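Local coordinates for protein enoyl-CoA hydratase (Thermus thermophilus, PDB 1WZ8) that probably catalyses the reversible hydration of enoyl-CoA thioesters, as a hexameric member of the crotonase family, at residues A[15-18]-A[22-25]. Sequence-based numbering, arbitrary orientation.
Sequences AWPR and LEIT
Ala15 and Glu23 form an antiparallel hydrogen-bonded pair with both backbone bonds made: Glu23 N to Ala15 O is short and nearly straight (2.7 Å, 168°), while Ala15 N to Glu23 O is longer at 3.1 Å and more bent. Beyond this pair the chain turns a corner at Pro17. Trp16 and Leu22 meet on one face of the hairpin. With CG anti to its own carbonyl carbon (chi1 -61°), the indole folds back so that one face lies against Leu22, although the CB of Trp16 points away from the neighbouring segment. Leu22 CD1 sits over the six-membered ring, 4.2 Å from its centroid and close to the ring normal, a CH-pi contact; Leu22 CB lies over the same ring at 4.0 Å from Trp16 CZ3. Val55 touches both side chains. Strands 12-18 and 21-26 form the N-terminal beta hairpin at the edge of the crotonase-fold sheet: 12-18 is the outermost strand, and 21-26, next to it, runs parallel to 57-62, with Leu22 bonding through its backbone to Ala57 and Leu59. Ala15 and Glu23 carry their side chains on the other face. There the Pro17 ring crosses the root of the glutamate, CD lying 3.4 Å from Glu23 CB, and also packs on Tyr196 and Leu200 of helix 195-207. Glu23 leaves its backbone N in the anti direction (chi1 180°) and runs on extended, which carries OE1 past Ala15 CB at 4.1 Å and lets OE2 hydrogen-bond to the hydroxyl of Tyr196, tying the hairpin to that helix.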
loop_
_atom_site.group_PDB
_atom_site.type_symbol
_atom_site.label_atom_id
_atom_site.label_comp_id
_atom_site.label_asym_id
_atom_site.label_seq_id
_atom_site.Cartn_x
_atom_site.Cartn_y
_atom_site.Cartn_z
ATOM N N ALA A 15 22.834 -18.503 -26.507
ATOM C CA ALA A 15 23.867 -17.975 -27.385
ATOM C C ALA A 15 24.201 -16.532 -27.034
ATOM O O ALA A 15 23.453 -15.873 -26.314
ATOM C CB ALA A 15 23.406 -18.065 -28.837
ATOM N N TRP A 16 25.338 -16.058 -27.537
ATOM C CA TRP A 16 25.780 -14.687 -27.304
ATOM C C TRP A 16 25.842 -13.963 -28.653
ATOM O O TRP A 16 26.924 -13.780 -29.218
ATOM C CB TRP A 16 27.177 -14.655 -26.664
ATOM C CG TRP A 16 27.298 -15.323 -25.319
ATOM C CD1 TRP A 16 27.710 -16.603 -25.069
ATOM C CD2 TRP A 16 27.044 -14.728 -24.041
ATOM N NE1 TRP A 16 27.734 -16.839 -23.714
ATOM C CE2 TRP A 16 27.328 -15.704 -23.059
ATOM C CE3 TRP A 16 26.605 -13.462 -23.628
ATOM C CZ2 TRP A 16 27.187 -15.454 -21.688
ATOM C CZ3 TRP A 16 26.466 -13.214 -22.262
ATOM C CH2 TRP A 16 26.757 -14.207 -21.311
ATOM N N PRO A 17 24.685 -13.543 -29.191
ATOM C CA PRO A 17 24.664 -12.846 -30.481
ATOM C C PRO A 17 25.488 -11.560 -30.500
ATOM O O PRO A 17 26.000 -11.158 -31.544
ATOM C CB PRO A 17 23.173 -12.597 -30.714
ATOM C CG PRO A 17 22.637 -12.453 -29.324
ATOM C CD PRO A 17 23.337 -13.585 -28.597
ATOM N N ARG A 18 25.601 -10.918 -29.341
ATOM C CA ARG A 18 26.372 -9.686 -29.193
ATOM C C ARG A 18 27.040 -9.721 -27.828
ATOM O O ARG A 18 26.568 -10.402 -26.918
ATOM C CB ARG A 18 25.463 -8.452 -29.288
ATOM C CG ARG A 18 24.889 -8.187 -30.673
ATOM C CD ARG A 18 25.964 -7.754 -31.660
ATOM N NE ARG A 18 25.397 -7.381 -32.954
ATOM C CZ ARG A 18 24.905 -8.244 -33.835
ATOM N NH1 ARG A 18 24.909 -9.544 -33.573
ATOM N NH2 ARG A 18 24.397 -7.806 -34.980
ATOM N N LEU A 22 22.939 -12.278 -23.562
ATOM C CA LEU A 22 22.636 -13.698 -23.512
ATOM C C LEU A 22 21.280 -13.894 -24.161
ATOM O O LEU A 22 20.258 -13.432 -23.650
ATOM C CB LEU A 22 22.601 -14.205 -22.071
ATOM C CG LEU A 22 22.223 -15.686 -21.947
ATOM C CD1 LEU A 22 23.206 -16.537 -22.739
ATOM C CD2 LEU A 22 22.212 -16.098 -20.491
ATOM N N GLU A 23 21.275 -14.574 -25.299
ATOM C CA GLU A 23 20.038 -14.812 -26.016
ATOM C C GLU A 23 19.477 -16.182 -25.674
ATOM O O GLU A 23 20.165 -17.191 -25.805
ATOM C CB GLU A 23 20.282 -14.726 -27.520
ATOM C CG GLU A 23 19.043 -14.963 -28.349
ATOM C CD GLU A 23 19.357 -15.101 -29.815
ATOM O OE1 GLU A 23 20.029 -16.085 -30.189
ATOM O OE2 GLU A 23 18.936 -14.225 -30.593
ATOM N N ILE A 24 18.228 -16.207 -25.226
ATOM C CA ILE A 24 17.568 -17.458 -24.884
ATOM C C ILE A 24 16.458 -17.702 -25.898
ATOM O O ILE A 24 15.491 -16.942 -25.963
ATOM C CB ILE A 24 16.941 -17.410 -23.474
ATOM C CG1 ILE A 24 18.015 -17.096 -22.429
ATOM C CG2 ILE A 24 16.280 -18.749 -23.156
ATOM C CD1 ILE A 24 17.488 -17.093 -20.997
ATOM N N THR A 25 16.616 -18.753 -26.699
ATOM C CA THR A 25 15.631 -19.120 -27.707
ATOM C C THR A 25 14.876 -20.337 -27.191
ATOM O O THR A 25 15.487 -21.341 -26.828
ATOM C CB THR A 25 16.307 -19.494 -29.057
ATOM O OG1 THR A 25 17.025 -18.364 -29.569
ATOM C CG2 THR A 25 15.260 -19.917 -30.075
#